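Local structure of uncharacterized protein (Streptococcus mutans, 4R0J) at residues R9-R14 with V101-I106. The protein probably acts as a Cas5-type endoribonuclease of a type I-C CRISPR system, cutting precursor CRISPR RNA into mature guide RNAs. Numbering follows the deposited sequence.
Sequences RNFYAR and VKFHFI
Phe11 and Phe103 show how an antiparallel hydrogen-bonded pair can double as a hydrophobic contact. Their backbones exchange two bonds, the shorter from Phe11 N to Phe103 O at 2.7 Å and almost straight. On the same face of the sheet, Phe11 CB sits over the ring of Phe103 in a CH-pi contact, 3.8 Å from its centroid. The ring reaches that place because its CG stands between the backbone N and the carbonyl carbon (chi1 68°), which swings it across toward the neighbouring strand. The two ring planes differ by 28°, yet they are slid so far apart that they hardly overlap. Phe105 extends the row, its CE2 lying 3.8 Å from CE2 of Phe11, while the methyl of Ala13 meets the Phe103 ring at its edge. Ala13 and Val101 form a second hydrogen-bonded pair.

The other face is more polar. The side chains of Tyr12 and Lys102, a non-hydrogen-bonded pair, lie alongside each other and point the same way. Lys102 is stretched out, its CG opposite the backbone N (chi1 175°), which lays that carbon 3.7 Å from Tyr12 CE2, and one water joins Lys102 NZ to Tyr12 OH. Asn10 crosses the end of Lys102, its ND2 3.5 Å from Lys102 CE; its OD1 accepts a bond from a second water, which also reaches His104 ND1 at 2.9 Å in the plane of the imidazole.

Further out, Met127 and Ile131 of helix 120-132 touch Phe11 and Phe103 respectively, Ile48 of helix 41-51 also touches Phe103, and Arg7 NH2 donates a second hydrogen bond to Asn10 OD1. Strands 147-152 and 57-66 flank the pair, making this an interior part of an antiparallel sheet with helices 120-132 and 41-51 packed on the face that carries Phe11 and Phe103, consistent with the ferredoxin-like core of Cas5 and other RAMP proteins.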
ATOM      1  N   ARG A   9      -8.773 -13.085   7.189  1.00 36.08           N
ATOM      2  CA  ARG A   9      -8.862 -13.511   5.804  0.67 39.17           C
ATOM      3  C   ARG A   9      -8.133 -12.506   4.909  1.00 37.86           C
ATOM      4  O   ARG A   9      -7.835 -11.380   5.297  1.00 35.77           O
ATOM      5  CB  ARG A   9     -10.319 -13.678   5.364  0.67 40.59           C
ATOM      6  CG  ARG A   9     -11.076 -12.376   5.163  0.67 39.88           C
ATOM      7  CD  ARG A   9     -12.446 -12.646   4.568  0.67 44.57           C
ATOM      8  NE  ARG A   9     -13.206 -11.428   4.289  0.67 48.57           N
ATOM      9  CZ  ARG A   9     -13.113 -10.717   3.166  0.67 48.55           C
ATOM     10  NH1 ARG A   9     -12.273 -11.079   2.199  0.67 44.31           N
ATOM     11  NH2 ARG A   9     -13.863  -9.635   3.011  0.67 47.36           N
ATOM     12  N   ASN A  10      -7.767 -12.952   3.706  1.00 33.18           N
ATOM     13  CA  ASN A  10      -7.184 -12.011   2.768  1.00 32.70           C
ATOM     14  C   ASN A  10      -8.306 -11.088   2.319  1.00 29.77           C
ATOM     15  O   ASN A  10      -9.431 -11.543   2.069  1.00 39.64           O
ATOM     16  CB  ASN A  10      -6.596 -12.734   1.553  1.00 36.70           C
ATOM     17  CG  ASN A  10      -5.239 -13.344   1.836  1.00 42.68           C
ATOM     18  OD1 ASN A  10      -4.380 -12.717   2.461  1.00 37.24           O
ATOM     19  ND2 ASN A  10      -5.033 -14.573   1.370  1.00 46.99           N
ATOM     20  N   PHE A  11      -8.002  -9.803   2.225  1.00 32.03           N
ATOM     21  CA  PHE A  11      -8.926  -8.825   1.688  1.00 29.99           C
ATOM     22  C   PHE A  11      -8.361  -8.299   0.392  1.00 29.72           C
ATOM     23  O   PHE A  11      -7.139  -8.248   0.211  1.00 32.89           O
ATOM     24  CB  PHE A  11      -9.093  -7.657   2.657  1.00 30.72           C
ATOM     25  CG  PHE A  11      -9.833  -8.019   3.907  1.00 32.29           C
ATOM     26  CD1 PHE A  11     -11.215  -8.066   3.918  1.00 33.43           C
ATOM     27  CD2 PHE A  11      -9.146  -8.320   5.073  1.00 36.90           C
ATOM     28  CE1 PHE A  11     -11.907  -8.402   5.080  1.00 38.11           C
ATOM     29  CE2 PHE A  11      -9.831  -8.649   6.236  1.00 35.66           C
ATOM     30  CZ  PHE A  11     -11.213  -8.698   6.236  1.00 39.44           C
ATOM     31  N   TYR A  12      -9.253  -7.881  -0.497  1.00 30.10           N
ATOM     32  CA  TYR A  12      -8.837  -7.339  -1.783  1.00 32.66           C
ATOM     33  C   TYR A  12      -9.533  -6.019  -2.066  1.00 27.80           C
ATOM     34  O   TYR A  12     -10.763  -5.930  -2.018  1.00 35.22           O
ATOM     35  CB  TYR A  12      -9.138  -8.339  -2.901  1.00 30.33           C
ATOM     36  CG  TYR A  12      -8.561  -9.716  -2.652  1.00 35.73           C
ATOM     37  CD1 TYR A  12      -9.256 -10.652  -1.903  1.00 32.85           C
ATOM     38  CD2 TYR A  12      -7.315 -10.075  -3.156  1.00 38.77           C
ATOM     39  CE1 TYR A  12      -8.739 -11.906  -1.663  1.00 39.99           C
ATOM     40  CE2 TYR A  12      -6.787 -11.339  -2.922  1.00 38.18           C
ATOM     41  CZ  TYR A  12      -7.502 -12.242  -2.170  1.00 37.78           C
ATOM     42  OH  TYR A  12      -7.004 -13.492  -1.914  1.00 44.00           O
ATOM     43  N   ALA A  13      -8.737  -5.013  -2.396  1.00 26.50           N
ATOM     44  CA  ALA A  13      -9.245  -3.679  -2.678  1.00 30.23           C
ATOM     45  C   ALA A  13      -8.717  -3.178  -4.008  1.00 33.82           C
ATOM     46  O   ALA A  13      -7.562  -3.414  -4.361  1.00 33.62           O
ATOM     47  CB  ALA A  13      -8.844  -2.721  -1.577  1.00 27.83           C
ATOM     48  N   ARG A  14      -9.578  -2.490  -4.742  1.00 26.77           N
ATOM     49  CA  ARG A  14      -9.157  -1.769  -5.936  1.00 25.90           C
ATOM     50  C   ARG A  14      -9.081  -0.269  -5.624  1.00 29.98           C
ATOM     51  O   ARG A  14     -10.023   0.313  -5.086  1.00 27.78           O
ATOM     52  CB  ARG A  14     -10.110  -2.053  -7.097  1.00 26.83           C
ATOM     53  CG  ARG A  14      -9.843  -1.199  -8.317  1.00 26.52           C
ATOM     54  CD  ARG A  14     -10.668  -1.640  -9.500  1.00 30.73           C
ATOM     55  NE  ARG A  14     -12.082  -1.731  -9.172  1.00 38.64           N
ATOM     56  CZ  ARG A  14     -12.943  -2.523  -9.805  1.00 50.23           C
ATOM     57  NH1 ARG A  14     -12.528  -3.299 -10.803  1.00 51.81           N
ATOM     58  NH2 ARG A  14     -14.219  -2.545  -9.439  1.00 48.70           N
ATOM     59  N   VAL A 101      -4.952  -4.375  -4.430  1.00 24.31           N
ATOM     60  CA  VAL A 101      -4.148  -4.637  -3.244  1.00 21.58           C
ATOM     61  C   VAL A 101      -4.660  -5.853  -2.488  1.00 26.32           C
ATOM     62  O   VAL A 101      -5.861  -6.000  -2.267  1.00 33.33           O
ATOM     63  CB  VAL A 101      -4.123  -3.431  -2.296  1.00 27.12           C
ATOM     64  CG1 VAL A 101      -3.223  -3.737  -1.114  1.00 28.58           C
ATOM     65  CG2 VAL A 101      -3.606  -2.202  -3.037  1.00 26.71           C
ATOM     66  N   LYS A 102      -3.735  -6.734  -2.124  1.00 24.22           N
ATOM     67  CA  LYS A 102      -4.052  -7.898  -1.302  1.00 22.74           C
ATOM     68  C   LYS A 102      -3.430  -7.690   0.073  1.00 28.64           C
ATOM     69  O   LYS A 102      -2.231  -7.405   0.196  1.00 25.36           O
ATOM     70  CB  LYS A 102      -3.504  -9.163  -1.956  1.00 26.77           C
ATOM     71  CG  LYS A 102      -3.669 -10.432  -1.138  1.00 25.98           C
ATOM     72  CD  LYS A 102      -3.054 -11.644  -1.852  1.00 32.47           C
ATOM     73  CE  LYS A 102      -3.078 -12.878  -0.960  1.00 41.70           C
ATOM     74  NZ  LYS A 102      -2.413 -14.050  -1.622  1.00 43.21           N
ATOM     75  N   PHE A 103      -4.248  -7.815   1.112  1.00 26.51           N
ATOM     76  CA  PHE A 103      -3.774  -7.539   2.456  1.00 26.17           C
ATOM     77  C   PHE A 103      -4.582  -8.319   3.479  1.00 28.63           C
ATOM     78  O   PHE A 103      -5.626  -8.900   3.167  1.00 26.95           O
ATOM     79  CB  PHE A 103      -3.818  -6.030   2.763  1.00 25.43           C
ATOM     80  CG  PHE A 103      -5.206  -5.466   2.867  1.00 28.49           C
ATOM     81  CD1 PHE A 103      -5.931  -5.144   1.730  1.00 28.44           C
ATOM     82  CD2 PHE A 103      -5.786  -5.257   4.114  1.00 26.41           C
ATOM     83  CE1 PHE A 103      -7.214  -4.619   1.834  1.00 28.73           C
ATOM     84  CE2 PHE A 103      -7.069  -4.733   4.222  1.00 28.40           C
ATOM     85  CZ  PHE A 103      -7.777  -4.410   3.084  1.00 29.17           C
ATOM     86  N   HIS A 104      -4.082  -8.331   4.704  1.00 27.30           N
ATOM     87  CA  HIS A 104      -4.776  -8.984   5.799  1.00 24.51           C
ATOM     88  C   HIS A 104      -4.368  -8.229   7.038  1.00 24.85           C
ATOM     89  O   HIS A 104      -3.524  -7.339   6.967  1.00 26.81           O
ATOM     90  CB  HIS A 104      -4.364 -10.454   5.913  1.00 27.08           C
ATOM     91  CG  HIS A 104      -2.915 -10.660   6.243  1.00 32.35           C
ATOM     92  ND1 HIS A 104      -1.938 -10.788   5.275  1.00 31.32           N
ATOM     93  CD2 HIS A 104      -2.281 -10.778   7.437  1.00 30.76           C
ATOM     94  CE1 HIS A 104      -0.764 -10.969   5.860  1.00 32.68           C
ATOM     95  NE2 HIS A 104      -0.945 -10.970   7.171  1.00 31.98           N
ATOM     96  N   PHE A 105      -4.975  -8.566   8.172  1.00 26.81           N
ATOM     97  CA  PHE A 105      -4.499  -7.997   9.427  1.00 25.24           C
ATOM     98  C   PHE A 105      -4.172  -9.070  10.455  1.00 23.97           C
ATOM     99  O   PHE A 105      -4.620 -10.218  10.352  1.00 29.13           O
ATOM    100  CB  PHE A 105      -5.435  -6.911   9.999  1.00 26.64           C
ATOM    101  CG  PHE A 105      -6.831  -7.379  10.336  1.00 27.32           C
ATOM    102  CD1 PHE A 105      -7.113  -7.987  11.562  1.00 28.83           C
ATOM    103  CD2 PHE A 105      -7.884  -7.134   9.464  1.00 27.24           C
ATOM    104  CE1 PHE A 105      -8.411  -8.387  11.887  1.00 29.23           C
ATOM    105  CE2 PHE A 105      -9.179  -7.519   9.783  1.00 29.55           C
ATOM    106  CZ  PHE A 105      -9.446  -8.144  11.003  1.00 30.48           C
ATOM    107  N   ILE A 106      -3.327  -8.684  11.407  1.00 29.02           N
ATOM    108  CA  ILE A 106      -2.923  -9.542  12.502  1.00 30.44           C
ATOM    109  C   ILE A 106      -3.061  -8.691  13.761  1.00 25.80           C
ATOM    110  O   ILE A 106      -3.176  -7.471  13.671  1.00 27.20           O
ATOM    111  CB  ILE A 106      -1.455  -9.977  12.350  1.00 29.99           C
ATOM    112  CG1 ILE A 106      -0.537  -8.753  12.330  1.00 34.21           C
ATOM    113  CG2 ILE A 106      -1.257 -10.821  11.057  1.00 29.48           C
ATOM    114  CD1 ILE A 106       0.950  -9.099  12.370  1.00 36.74           C
TER
HETATM  115  O   HOH W   1      -2.555 -10.633   2.493  1.00 32.63           O
HETATM  116  O   HOH W   2      -4.963 -14.549  -3.351  1.00 45.55           O